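PDB 6XN2: xylosidase from Xanthomonas axonopodis pv. citri, which probably hydrolyses beta-1,4-linked xylo-oligosaccharides as a family 43 glycoside hydrolase, and binds xylose units and calcium. Local coordinates for residues A122-N126 with G127-L131; I238-E241 with H242-L246; H262-G266 with R267-S271. All blocks are in the same frame, centred on the assembly; numbering follows the deposited sequence.

Contact 1: residues A122-N126 with G127-L131; sequences AAQRN and GKTYL
Gln124 and Thr129 meet across a tight beta hairpin of the family 43 five-bladed beta-propeller, in which strand 121-125 turns back into strand 128-136 through a type I' turn from Arg125 to Lys128. The amide NE2 of Gln124 donates to Thr129 OG1 at 3.0 Å; the hydroxyl oxygen lies near the amide plane, which limits the amide's rotation, and NE2 also bonds Asp57 weakly. With CG of Gln124 anti to its carbonyl carbon (chi1 -68°), the extended chain carries NE2 across to Thr129 OG1.

Behind this pair stands the antiparallel ladder. Ala123 and Tyr130 exchange two backbone bonds, the shorter from Tyr130 N to Ala123 O at 2.7 Å, and Arg125 and Lys128 form a second such pair closing the turn. Asn126 and Gly127, both with positive phi, occupy the corner. The tyrosine ring turns its edge to the carbonyl oxygens of Ala123 and Arg125 and packs on Met226 and Val146, while Lys128 NZ forms a salt bridge with Asp150. Asn126 OD1 lies at the edge of the Arg125 guanidinium, near its plane, and accepts from NH2 at 3.0 Å; a water 2.7 Å from Tyr130 OH links that hydroxyl to the same OD1.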
loop_
_atom_site.group_PDB
_atom_site.type_symbol
_atom_site.label_atom_id
_atom_site.label_comp_id
_atom_site.label_asym_id
_atom_site.label_seq_id
_atom_site.Cartn_x
_atom_site.Cartn_y
_atom_site.Cartn_z
ATOM N N ALA A 122 5.745 5.345 5.373
ATOM C CA ALA A 122 6.598 6.271 6.092
ATOM C C ALA A 122 6.845 7.526 5.279
ATOM O O ALA A 122 6.663 7.534 4.060
ATOM C CB ALA A 122 7.915 5.602 6.456
ATOM N N ALA A 123 7.242 8.586 5.974
ATOM C CA ALA A 123 7.608 9.846 5.348
ATOM C C ALA A 123 8.671 10.542 6.182
ATOM O O ALA A 123 8.827 10.253 7.371
ATOM C CB ALA A 123 6.386 10.749 5.184
ATOM N N GLN A 124 9.405 11.457 5.559
ATOM C CA GLN A 124 10.379 12.259 6.283
ATOM C C GLN A 124 10.145 13.742 6.058
ATOM O O GLN A 124 9.760 14.171 4.969
ATOM C CB GLN A 124 11.806 11.893 5.872
ATOM C CG GLN A 124 12.253 10.503 6.304
ATOM C CD GLN A 124 13.750 10.311 6.175
ATOM O OE1 GLN A 124 14.366 10.772 5.214
ATOM N NE2 GLN A 124 14.347 9.639 7.150
ATOM N N ARG A 125 10.419 14.506 7.097
ATOM C CA ARG A 125 10.353 15.940 7.086
ATOM C C ARG A 125 11.031 16.458 8.327
ATOM O O ARG A 125 10.939 15.884 9.349
ATOM C CB ARG A 125 8.944 16.500 7.005
ATOM C CG ARG A 125 8.852 17.842 6.308
ATOM C CD ARG A 125 7.470 18.426 6.416
ATOM N NE ARG A 125 7.235 19.542 5.536
ATOM C CZ ARG A 125 7.497 20.805 5.842
ATOM N NH1 ARG A 125 7.227 21.755 4.982
ATOM N NH2 ARG A 125 8.025 21.125 7.005
ATOM N N ASN A 126 11.742 17.548 8.168
ATOM C CA ASN A 126 12.432 18.225 9.246
ATOM C C ASN A 126 13.322 17.332 10.068
ATOM O O ASN A 126 13.423 17.505 11.225
ATOM C CB ASN A 126 11.428 18.945 10.138
ATOM C CG ASN A 126 10.512 19.861 9.376
ATOM O OD1 ASN A 126 9.348 19.594 9.208
ATOM N ND2 ASN A 126 11.046 20.958 8.942
ATOM N N GLY A 127 13.974 16.370 9.440
ATOM C CA GLY A 127 14.865 15.455 10.139
ATOM C C GLY A 127 14.154 14.353 10.903
ATOM O O GLY A 127 14.794 13.493 11.512
ATOM N N LYS A 128 12.827 14.379 10.867
ATOM C CA LYS A 128 12.015 13.375 11.538
ATOM C C LYS A 128 11.552 12.345 10.528
ATOM O O LYS A 128 11.454 12.639 9.344
ATOM C CB LYS A 128 10.801 14.012 12.213
ATOM C CG LYS A 128 11.143 15.156 13.173
ATOM C CD LYS A 128 11.733 14.626 14.459
ATOM C CE LYS A 128 12.210 15.769 15.342
ATOM N NZ LYS A 128 12.704 15.283 16.674
ATOM N N THR A 129 11.223 11.162 10.989
ATOM C CA THR A 129 10.635 10.129 10.172
ATOM C C THR A 129 9.297 9.817 10.806
ATOM O O THR A 129 9.197 9.676 11.980
ATOM C CB THR A 129 11.470 8.845 10.099
ATOM O OG1 THR A 129 12.766 9.140 9.639
ATOM C CG2 THR A 129 10.846 7.850 9.162
ATOM N N TYR A 130 8.271 9.738 9.994
ATOM C CA TYR A 130 6.951 9.459 10.471
ATOM C C TYR A 130 6.461 8.128 9.967
ATOM O O TYR A 130 6.581 7.871 8.847
ATOM C CB TYR A 130 5.994 10.559 10.044
ATOM C CG TYR A 130 6.409 11.916 10.519
ATOM C CD1 TYR A 130 7.263 12.675 9.799
ATOM C CD2 TYR A 130 5.963 12.414 11.689
ATOM C CE1 TYR A 130 7.661 13.911 10.235
ATOM C CE2 TYR A 130 6.356 13.647 12.132
ATOM C CZ TYR A 130 7.205 14.384 11.398
ATOM O OH TYR A 130 7.601 15.586 11.817
ATOM N N LEU A 131 5.915 7.302 10.842
ATOM C CA LEU A 131 5.371 6.018 10.468
ATOM C C LEU A 131 3.865 6.089 10.492
ATOM O O LEU A 131 3.306 6.264 11.499
ATOM C CB LEU A 131 5.880 4.909 11.381
ATOM C CG LEU A 131 5.485 3.468 11.075
ATOM C CD1 LEU A 131 5.938 3.065 9.712
ATOM C CD2 LEU A 131 6.068 2.513 12.067
HETATM O O HOH W 1 7.955 17.719 10.204
#

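Contact 2: residues I238-E241 with H242-L246; sequences ILDE and HGTPL
Between Ile238 and Leu246 the backbone doubles back on itself, bridged at Leu239 and Pro245 and tied by bonds from Leu246 N to Ile238 O (2.9 Å) and from Asp240 N to Thr244 O (2.8 Å). At the far end Gly243 N donates to Asp240 O, closing a type I turn.

The carboxylate of Asp240 folds over this turn. With chi1 at 62°, CG is wedged over the main chain, which brings Asp240 OD1 within 2.8 Å of His242 N and 2.9 Å of Thr244 N. The two donors approach OD1 from opposite faces of the carboxylate plane, so one oxygen grips the chain at two points. OD2 accepts a hydrogen bond from a water that also donates to Pro245 O.

Glu241 CG rests over the centre of the His242 ring, 3.5 Å from its centroid, a CH-pi contact; the carboxylate goes on to a salt bridge with Arg253. Leu246 CD1 meets Ile238 CG2 at 3.6 Å, and Leu239 CD2 lies against Pro245 CD. The bond from His242 N to Asp240 OD1 closes an Asx turn that overlaps the type I turn Asp240-Gly243, and Thr244 N adds a second bond to that oxygen, at the loop ending strand 234-239.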
loop_
_atom_site.group_PDB
_atom_site.type_symbol
_atom_site.label_atom_id
_atom_site.label_comp_id
_atom_site.label_asym_id
_atom_site.label_seq_id
_atom_site.Cartn_x
_atom_site.Cartn_y
_atom_site.Cartn_z
ATOM N N ILE A 238 -11.074 7.852 -10.438
ATOM C CA ILE A 238 -10.391 7.119 -11.503
ATOM C C ILE A 238 -11.303 6.986 -12.725
ATOM O O ILE A 238 -12.423 6.480 -12.622
ATOM C CB ILE A 238 -9.948 5.720 -11.051
ATOM C CG1 ILE A 238 -9.157 5.793 -9.742
ATOM C CG2 ILE A 238 -9.113 5.062 -12.133
ATOM C CD1 ILE A 238 -8.819 4.416 -9.168
ATOM N N LEU A 239 -10.823 7.452 -13.874
ATOM C CA LEU A 239 -11.635 7.491 -15.089
ATOM C C LEU A 239 -11.235 6.397 -16.074
ATOM O O LEU A 239 -10.101 5.916 -16.047
ATOM C CB LEU A 239 -11.506 8.857 -15.768
ATOM C CG LEU A 239 -11.735 10.109 -14.919
ATOM C CD1 LEU A 239 -11.215 11.326 -15.658
ATOM C CD2 LEU A 239 -13.215 10.270 -14.597
ATOM N N ASP A 240 -12.164 6.016 -16.951
ATOM C CA ASP A 240 -11.844 5.067 -18.011
ATOM C C ASP A 240 -11.352 5.797 -19.256
ATOM O O ASP A 240 -11.122 7.005 -19.233
ATOM C CB ASP A 240 -13.051 4.174 -18.351
ATOM C CG ASP A 240 -14.259 4.950 -18.882
ATOM O OD1 ASP A 240 -14.133 6.121 -19.297
ATOM O OD2 ASP A 240 -15.360 4.362 -18.893
ATOM N N GLU A 241 -11.202 5.045 -20.340
ATOM C CA GLU A 241 -10.741 5.577 -21.618
ATOM C C GLU A 241 -11.598 6.741 -22.118
ATOM O O GLU A 241 -11.103 7.632 -22.809
ATOM C CB GLU A 241 -10.724 4.456 -22.665
ATOM C CG GLU A 241 -12.046 3.680 -22.797
ATOM C CD GLU A 241 -12.195 2.555 -21.777
ATOM O OE1 GLU A 241 -11.392 2.491 -20.824
ATOM O OE2 GLU A 241 -13.113 1.725 -21.932
ATOM N N HIS A 242 -12.879 6.735 -21.761
ATOM C CA HIS A 242 -13.820 7.744 -22.239
ATOM C C HIS A 242 -13.999 8.902 -21.264
ATOM O O HIS A 242 -14.895 9.725 -21.440
ATOM C CB HIS A 242 -15.189 7.113 -22.514
ATOM C CG HIS A 242 -15.129 5.868 -23.343
ATOM N ND1 HIS A 242 -14.536 5.829 -24.587
ATOM C CD2 HIS A 242 -15.598 4.619 -23.109
ATOM C CE1 HIS A 242 -14.635 4.606 -25.080
ATOM N NE2 HIS A 242 -15.276 3.855 -24.204
ATOM N N GLY A 243 -13.160 8.962 -20.235
ATOM C CA GLY A 243 -13.270 10.012 -19.237
ATOM C C GLY A 243 -14.450 9.831 -18.299
ATOM O O GLY A 243 -14.876 10.772 -17.628
ATOM N N THR A 244 -14.973 8.630 -18.208
ATOM C CA THR A 244 -16.055 8.353 -17.314
ATOM C C THR A 244 -15.537 7.608 -16.099
ATOM O O THR A 244 -14.779 6.708 -16.239
ATOM C CB THR A 244 -17.092 7.475 -18.012
ATOM O OG1 THR A 244 -17.620 8.189 -19.111
ATOM C CG2 THR A 244 -18.213 7.154 -17.115
ATOM N N PRO A 245 -15.981 7.971 -14.900
ATOM C CA PRO A 245 -15.551 7.305 -13.677
ATOM C C PRO A 245 -15.794 5.816 -13.693
ATOM O O PRO A 245 -16.794 5.368 -14.181
ATOM C CB PRO A 245 -16.418 7.955 -12.626
ATOM C CG PRO A 245 -16.629 9.312 -13.147
ATOM C CD PRO A 245 -16.821 9.129 -14.598
ATOM N N LEU A 246 -14.904 5.056 -13.098
ATOM C CA LEU A 246 -15.076 3.633 -13.088
ATOM C C LEU A 246 -16.333 3.226 -12.361
ATOM O O LEU A 246 -16.678 3.777 -11.379
ATOM C CB LEU A 246 -13.863 2.936 -12.530
ATOM C CG LEU A 246 -12.562 3.101 -13.305
ATOM C CD1 LEU A 246 -11.402 2.355 -12.703
ATOM C CD2 LEU A 246 -12.703 2.714 -14.748
HETATM O O HOH W 2 -16.468 3.492 -16.451
#

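Contact 3: residues H262-G266 with R267-S271; sequences HQHAG and RYYLS
His262 and Tyr269 pair across a beta hairpin in which strand 257-264, the outermost of its mixed sheet, folds back through a type I' turn from His264 to Arg267 into strand 267-273. On their face of the hairpin the packing is close. The imidazole of His262 is folded back toward the partner strand, CG flanked by main-chain N and C alike (chi1 76°); this turn of the side chain lays one face of the imidazole over Tyr269 CB, with CE1 3.3 Å from that carbon. The two rings are nearly parallel, 13° apart, but slid so far that they barely overlap. His264 completes the aromatic cluster from the other end: Tyr269 OH lies at the edge of its ring, 3.5 Å from CD2, and the edge of the tyrosine ring meets His264 O. His344 adds a further layer, bonding to His262 NE2 and stacking on the ring of His264, while Tyr269 OH reaches Gly348 O.

Two hydrogen-bonded pairs, His262-Tyr269 and His264-Arg267, underlie the cluster; the shortest of their four bonds runs from Tyr269 N to His262 O at 2.8 Å.

Toward the turn the contact opens out. Ala265, Gly266 and Arg267 are exposed, and the arginine chain leads away from the hairpin. On the opposite face Gln263 lies alongside Tyr268, pointing the same way, with its amide plane turned only 4° from the ring plane. Gln263 NE2 comes within 3.4 Å of Tyr268 CE2 without bonding to the hydroxyl; Tyr268 OH is held by Asp176 and Gln263 OE1 by Asp177 N. A water accepts from Gln263 NE2 at 2.7 Å. At the buried end another water donates to Tyr269 O at 2.8 Å and also bonds His262 ND1 and Ser271 OG.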
loop_
_atom_site.group_PDB
_atom_site.type_symbol
_atom_site.label_atom_id
_atom_site.label_comp_id
_atom_site.label_asym_id
_atom_site.label_seq_id
_atom_site.Cartn_x
_atom_site.Cartn_y
_atom_site.Cartn_z
ATOM N N HIS A 262 3.344 7.549 -7.266
ATOM C CA HIS A 262 4.708 7.981 -7.518
ATOM C C HIS A 262 4.739 8.969 -8.686
ATOM O O HIS A 262 3.822 9.011 -9.520
ATOM C CB HIS A 262 5.636 6.775 -7.767
ATOM C CG HIS A 262 5.497 6.154 -9.124
ATOM N ND1 HIS A 262 4.614 5.129 -9.391
ATOM C CD2 HIS A 262 6.159 6.394 -10.281
ATOM C CE1 HIS A 262 4.725 4.777 -10.661
ATOM N NE2 HIS A 262 5.652 5.531 -11.224
ATOM N N GLN A 263 5.791 9.761 -8.737
ATOM C CA GLN A 263 5.966 10.726 -9.776
ATOM C C GLN A 263 7.004 10.276 -10.780
ATOM O O GLN A 263 8.030 9.811 -10.428
ATOM C CB GLN A 263 6.401 12.071 -9.201
ATOM C CG GLN A 263 5.315 12.856 -8.529
ATOM C CD GLN A 263 5.774 14.209 -8.062
ATOM O OE1 GLN A 263 6.379 14.329 -7.062
ATOM N NE2 GLN A 263 5.468 15.221 -8.815
ATOM N N HIS A 264 6.702 10.477 -12.041
ATOM C CA HIS A 264 7.594 10.141 -13.095
ATOM C C HIS A 264 7.206 10.895 -14.323
ATOM O O HIS A 264 6.051 10.982 -14.638
ATOM C CB HIS A 264 7.529 8.663 -13.385
ATOM C CG HIS A 264 8.291 8.266 -14.591
ATOM N ND1 HIS A 264 9.656 8.204 -14.606
ATOM C CD2 HIS A 264 7.885 7.973 -15.836
ATOM C CE1 HIS A 264 10.058 7.847 -15.799
ATOM N NE2 HIS A 264 9.003 7.703 -16.566
ATOM N N ALA A 265 8.189 11.474 -14.991
ATOM C CA ALA A 265 7.982 12.188 -16.218
ATOM C C ALA A 265 6.888 13.225 -16.200
ATOM O O ALA A 265 6.154 13.346 -17.138
ATOM C CB ALA A 265 7.756 11.216 -17.351
ATOM N N GLY A 266 6.799 13.983 -15.134
ATOM C CA GLY A 266 5.825 15.031 -15.039
ATOM C C GLY A 266 4.401 14.616 -14.845
ATOM O O GLY A 266 3.532 15.395 -15.034
ATOM N N ARG A 267 4.203 13.361 -14.499
ATOM C CA ARG A 267 2.836 12.875 -14.268
ATOM C C ARG A 267 2.799 12.134 -12.942
ATOM O O ARG A 267 3.839 11.742 -12.447
ATOM C CB ARG A 267 2.432 11.939 -15.399
ATOM C CG ARG A 267 1.834 12.667 -16.586
ATOM C CD ARG A 267 0.508 12.062 -16.965
ATOM N NE ARG A 267 -0.144 13.063 -17.775
ATOM C CZ ARG A 267 -1.436 13.111 -18.023
ATOM N NH1 ARG A 267 -2.252 12.188 -17.543
ATOM N NH2 ARG A 267 -1.910 14.079 -18.780
ATOM N N TYR A 268 1.611 12.056 -12.375
ATOM C CA TYR A 268 1.385 11.283 -11.162
ATOM C C TYR A 268 0.821 9.927 -11.537
ATOM O O TYR A 268 -0.096 9.840 -12.349
ATOM C CB TYR A 268 0.433 12.016 -10.217
ATOM C CG TYR A 268 1.014 13.306 -9.686
ATOM C CD1 TYR A 268 0.855 14.498 -10.379
ATOM C CD2 TYR A 268 1.734 13.328 -8.496
ATOM C CE1 TYR A 268 1.401 15.684 -9.900
ATOM C CE2 TYR A 268 2.276 14.510 -8.004
ATOM C CZ TYR A 268 2.103 15.682 -8.713
ATOM O OH TYR A 268 2.646 16.853 -8.226
ATOM N N TYR A 269 1.382 8.875 -10.956
ATOM C CA TYR A 269 0.922 7.516 -11.200
ATOM C C TYR A 269 0.242 6.985 -9.952
ATOM O O TYR A 269 0.896 6.793 -8.932
ATOM C CB TYR A 269 2.088 6.592 -11.574
ATOM C CG TYR A 269 2.715 6.832 -12.930
ATOM C CD1 TYR A 269 3.502 7.954 -13.167
ATOM C CD2 TYR A 269 2.557 5.913 -13.961
ATOM C CE1 TYR A 269 4.087 8.170 -14.406
ATOM C CE2 TYR A 269 3.139 6.118 -15.200
ATOM C CZ TYR A 269 3.902 7.247 -15.419
ATOM O OH TYR A 269 4.483 7.457 -16.651
ATOM N N LEU A 270 -1.068 6.780 -10.022
ATOM C CA LEU A 270 -1.798 6.133 -8.941
ATOM C C LEU A 270 -1.903 4.648 -9.237
ATOM O O LEU A 270 -2.437 4.271 -10.271
ATOM C CB LEU A 270 -3.201 6.729 -8.786
ATOM C CG LEU A 270 -4.128 5.941 -7.862
ATOM C CD1 LEU A 270 -3.620 6.065 -6.431
ATOM C CD2 LEU A 270 -5.559 6.434 -7.980
ATOM N N SER A 271 -1.395 3.807 -8.341
ATOM C CA SER A 271 -1.537 2.364 -8.508
ATOM C C SER A 271 -2.201 1.771 -7.268
ATOM O O SER A 271 -2.145 2.355 -6.185
ATOM C CB SER A 271 -0.179 1.703 -8.799
ATOM O OG SER A 271 0.836 2.117 -7.891
HETATM O O HOH W 3 2.144 4.423 -8.257
HETATM O O HOH W 4 5.000 14.435 -11.405
#

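In the fold
From the N terminus, the chain first closes contact 1, the hairpin that begins a four-stranded antiparallel sheet. It then runs on to strand 234-239, where contact 2 reverses it on the way to strand 257-264, and contact 3 follows as the hairpin joining that strand to 267-273. The three lie in series, with none enclosing or crossing another. Contact 1 stands apart, its centre about 35 Å from that of contact 2 and 21 Å from that of contact 3. Contacts 2 and 3 belong to the same mixed sheet and touch, Ile238 CD1 packing on Leu270 CD2 at 4.0 Å. All three are local chain reversals within the five-bladed beta-propeller.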